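Local coordinates for vascular protein tyrosine phosphatase 1 (Rattus norvegicus, PDB 3I36) that probably removes phosphate from tyrosine residues of proteins, here through the catalytic domain of a receptor-type tyrosine phosphatase, at residues Leu220-Arg228 with Phe254-Glu265. Sequence-based numbering, arbitrary orientation.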
# COMPACT_ATOMS: atom_id res chain seq x y z
N LEU A 220 7.73 3.04 -11.43
CA LEU A 220 6.92 3.05 -10.23
C LEU A 220 6.53 4.48 -9.88
O LEU A 220 5.42 4.74 -9.42
CB LEU A 220 7.64 2.38 -9.07
CG LEU A 220 6.81 2.17 -7.81
CD1 LEU A 220 5.63 1.25 -8.09
CD2 LEU A 220 7.69 1.58 -6.74
N ILE A 221 7.45 5.41 -10.09
CA ILE A 221 7.17 6.81 -9.80
C ILE A 221 6.10 7.35 -10.75
O ILE A 221 5.18 8.04 -10.33
CB ILE A 221 8.44 7.67 -9.85
CG1 ILE A 221 9.33 7.36 -8.65
CG2 ILE A 221 8.08 9.15 -9.91
CD1 ILE A 221 10.78 7.79 -8.81
N ASN A 222 6.22 7.03 -12.04
CA ASN A 222 5.20 7.42 -13.01
C ASN A 222 3.85 6.79 -12.68
O ASN A 222 2.80 7.41 -12.85
CB ASN A 222 5.64 7.04 -14.42
CG ASN A 222 6.85 7.82 -14.88
OD1 ASN A 222 7.12 8.92 -14.38
ND2 ASN A 222 7.58 7.27 -15.85
N PHE A 223 3.89 5.55 -12.22
CA PHE A 223 2.68 4.84 -11.81
C PHE A 223 2.07 5.57 -10.62
O PHE A 223 0.86 5.82 -10.60
CB PHE A 223 3.07 3.42 -11.44
CG PHE A 223 1.98 2.60 -10.84
CD1 PHE A 223 1.06 1.97 -11.65
CD2 PHE A 223 1.92 2.41 -9.47
CE1 PHE A 223 0.08 1.17 -11.09
CE2 PHE A 223 0.93 1.61 -8.92
CZ PHE A 223 0.01 0.99 -9.73
N ARG A 224 2.89 5.93 -9.64
CA ARG A 224 2.40 6.75 -8.54
C ARG A 224 1.75 8.04 -9.04
O ARG A 224 0.68 8.44 -8.57
CB ARG A 224 3.49 7.11 -7.51
CG ARG A 224 2.81 7.58 -6.21
CD ARG A 224 3.25 8.91 -5.57
NE ARG A 224 3.30 10.05 -6.47
CZ ARG A 224 3.14 11.33 -6.12
NH1 ARG A 224 2.83 11.71 -4.89
NH2 ARG A 224 3.28 12.25 -7.05
N TYR A 225 2.41 8.72 -9.97
CA TYR A 225 1.82 9.93 -10.54
C TYR A 225 0.46 9.65 -11.15
O TYR A 225 -0.45 10.46 -11.02
CB TYR A 225 2.76 10.61 -11.54
CG TYR A 225 3.85 11.41 -10.87
CD1 TYR A 225 3.55 12.58 -10.17
CD2 TYR A 225 5.18 11.01 -10.93
CE1 TYR A 225 4.54 13.31 -9.55
CE2 TYR A 225 6.17 11.74 -10.32
CZ TYR A 225 5.85 12.88 -9.63
OH TYR A 225 6.84 13.60 -9.02
N LEU A 226 0.30 8.51 -11.81
CA LEU A 226 -1.00 8.16 -12.39
C LEU A 226 -2.05 8.03 -11.30
O LEU A 226 -3.16 8.56 -11.42
CB LEU A 226 -0.90 6.86 -13.19
CG LEU A 226 -0.11 6.92 -14.49
CD1 LEU A 226 -0.20 5.60 -15.23
CD2 LEU A 226 -0.60 8.08 -15.37
N VAL A 227 -1.70 7.33 -10.23
CA VAL A 227 -2.61 7.17 -9.11
C VAL A 227 -3.00 8.54 -8.59
O VAL A 227 -4.17 8.83 -8.36
CB VAL A 227 -1.96 6.35 -7.98
CG1 VAL A 227 -2.88 6.27 -6.76
CG2 VAL A 227 -1.60 4.97 -8.48
N ARG A 228 -2.00 9.38 -8.39
CA ARG A 228 -2.23 10.71 -7.85
C ARG A 228 -3.09 11.57 -8.77
O ARG A 228 -3.95 12.34 -8.33
CB ARG A 228 -0.89 11.38 -7.55
CG ARG A 228 -0.33 10.96 -6.18
CD ARG A 228 -1.36 11.32 -5.15
NE ARG A 228 -1.11 10.75 -3.83
CZ ARG A 228 -2.02 10.74 -2.86
NH1 ARG A 228 -3.22 11.26 -3.10
NH2 ARG A 228 -1.74 10.22 -1.68
N PHE A 254 5.56 1.75 -1.91
CA PHE A 254 4.75 2.64 -2.71
C PHE A 254 4.24 3.81 -1.85
O PHE A 254 4.29 4.98 -2.25
CB PHE A 254 3.57 1.89 -3.28
CG PHE A 254 2.61 2.78 -4.01
CD1 PHE A 254 2.82 3.08 -5.34
CD2 PHE A 254 1.54 3.34 -3.36
CE1 PHE A 254 1.97 3.91 -6.02
CE2 PHE A 254 0.68 4.18 -4.03
CZ PHE A 254 0.90 4.46 -5.38
N ILE A 255 3.73 3.49 -0.67
CA ILE A 255 3.19 4.54 0.18
C ILE A 255 4.29 5.53 0.55
O ILE A 255 4.10 6.76 0.49
CB ILE A 255 2.55 3.98 1.44
CG1 ILE A 255 1.26 3.24 1.07
CG2 ILE A 255 2.28 5.12 2.44
CD1 ILE A 255 0.62 2.57 2.26
N ALA A 256 5.45 4.99 0.89
CA ALA A 256 6.57 5.86 1.26
C ALA A 256 6.96 6.74 0.09
O ALA A 256 7.23 7.93 0.27
CB ALA A 256 7.76 5.03 1.73
N ILE A 257 7.00 6.18 -1.11
CA ILE A 257 7.40 6.97 -2.27
C ILE A 257 6.41 8.11 -2.45
O ILE A 257 6.77 9.26 -2.74
CB ILE A 257 7.34 6.12 -3.53
CG1 ILE A 257 8.51 5.14 -3.57
CG2 ILE A 257 7.33 7.00 -4.77
CD1 ILE A 257 8.37 4.09 -4.67
N ASP A 258 5.14 7.81 -2.27
CA ASP A 258 4.11 8.84 -2.47
C ASP A 258 4.34 9.96 -1.47
O ASP A 258 4.29 11.16 -1.81
CB ASP A 258 2.72 8.25 -2.29
CG ASP A 258 1.63 9.29 -2.45
OD1 ASP A 258 1.49 9.85 -3.56
OD2 ASP A 258 0.90 9.54 -1.47
N ARG A 259 4.59 9.58 -0.23
CA ARG A 259 4.81 10.54 0.82
C ARG A 259 6.07 11.35 0.60
O ARG A 259 6.08 12.56 0.81
CB ARG A 259 4.84 9.83 2.16
CG ARG A 259 3.48 9.25 2.52
CD ARG A 259 3.53 8.48 3.81
NE ARG A 259 3.96 9.32 4.92
CZ ARG A 259 3.89 8.96 6.20
NH1 ARG A 259 3.37 7.78 6.52
NH2 ARG A 259 4.32 9.78 7.15
N LEU A 260 7.14 10.68 0.17
CA LEU A 260 8.40 11.35 -0.10
C LEU A 260 8.25 12.37 -1.20
O LEU A 260 8.83 13.45 -1.14
CB LEU A 260 9.45 10.33 -0.52
CG LEU A 260 9.98 9.57 0.68
CD1 LEU A 260 10.65 8.30 0.21
CD2 LEU A 260 10.94 10.48 1.45
N ILE A 261 7.48 12.04 -2.23
CA ILE A 261 7.32 12.98 -3.33
C ILE A 261 6.63 14.24 -2.84
O ILE A 261 7.05 15.35 -3.16
CB ILE A 261 6.55 12.36 -4.51
CG1 ILE A 261 7.40 11.25 -5.15
CG2 ILE A 261 6.15 13.43 -5.51
CD1 ILE A 261 6.63 10.38 -6.16
N TYR A 262 5.58 14.08 -2.05
CA TYR A 262 4.93 15.28 -1.51
C TYR A 262 5.90 16.10 -0.69
O TYR A 262 5.95 17.32 -0.80
CB TYR A 262 3.77 14.90 -0.62
CG TYR A 262 2.50 14.61 -1.36
CD1 TYR A 262 1.87 15.60 -2.12
CD2 TYR A 262 1.90 13.36 -1.28
CE1 TYR A 262 0.70 15.34 -2.79
CE2 TYR A 262 0.72 13.09 -1.94
CZ TYR A 262 0.12 14.08 -2.69
OH TYR A 262 -1.07 13.81 -3.33
N GLN A 263 6.67 15.42 0.15
CA GLN A 263 7.67 16.04 1.02
C GLN A 263 8.64 16.86 0.19
O GLN A 263 8.94 18.01 0.48
CB GLN A 263 8.44 14.91 1.71
CG GLN A 263 8.59 15.00 3.20
CD GLN A 263 9.06 13.68 3.80
OE1 GLN A 263 9.96 13.02 3.27
NE2 GLN A 263 8.46 13.28 4.91
N ILE A 264 9.17 16.22 -0.85
CA ILE A 264 10.11 16.87 -1.75
C ILE A 264 9.45 18.08 -2.40
O ILE A 264 10.01 19.17 -2.41
CB ILE A 264 10.55 15.90 -2.88
CG1 ILE A 264 11.56 14.88 -2.34
CG2 ILE A 264 11.14 16.67 -4.06
CD1 ILE A 264 11.77 13.70 -3.29
N GLU A 265 8.26 17.88 -2.93
CA GLU A 265 7.55 18.93 -3.64
C GLU A 265 7.19 20.09 -2.72
O GLU A 265 7.34 21.24 -3.08
CB GLU A 265 6.28 18.35 -4.29
CG GLU A 265 6.61 17.51 -5.48
CD GLU A 265 5.40 16.84 -6.10
OE1 GLU A 265 4.31 16.87 -5.50
OE2 GLU A 265 5.56 16.28 -7.20
O HOH W 1 2.75 14.91 -6.01
O HOH W 2 8.42 15.08 -7.75
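Asp258 holds two arginines of the facing helix in a salt-bridge network. Asp258 OD2 takes a hydrogen bond from Arg228 NH2 at 2.7 Å, on the syn side and 27° out of the carboxylate plane. That oxygen lies close to the plane of the Arg228 guanidinium. Arg228 NE and Arg224 NH1 both turn to OD1, whose position is less certain. Over one face of the Arg228 guanidinium lies the edge of Tyr262, with Tyr262 OH 3.1 Å from Arg228 CD. A leucine in place of Arg228 would probably leave Asp258 OD2 without its charged mate and uncover the Tyr262 edge.

Arg224 is a knob among Phe254, Asp258, Ile261 and Tyr262. Bends at chi2 and chi3 swing its guanidinium across the interface. Ile261 CD1 covers one face of the Arg224 guanidinium, 3.4 Å from Arg224 NE, and Arg228 CG the other. The two segments, on helices 218-231 and 249-267, cross at -77° with axes 10.3 Å apart. Helix 249-267 follows the phosphate-binding loop of the tyrosine phosphatase fold, and Phe254 lies about 8 Å, side chain to side chain, from the probable nucleophile Cys244.

Apolar packing fills the Phe254 end. This ring is a knob among Leu220, Phe223, Arg224 and Val227; Phe254 CE1 lies 3.8 Å from Phe223 CD2. Leu220 CD2 presses tightly on Ile257 CD1 at 3.3 Å. Helix 290-305 also touches both residues, through Phe295 and Leu296 respectively.

Water links the far end. One molecule joins Arg224 NH2 to Glu265 OE1. In the conformer of Tyr225 described here, a second probably lies between Tyr225 OH and Glu265 OE2.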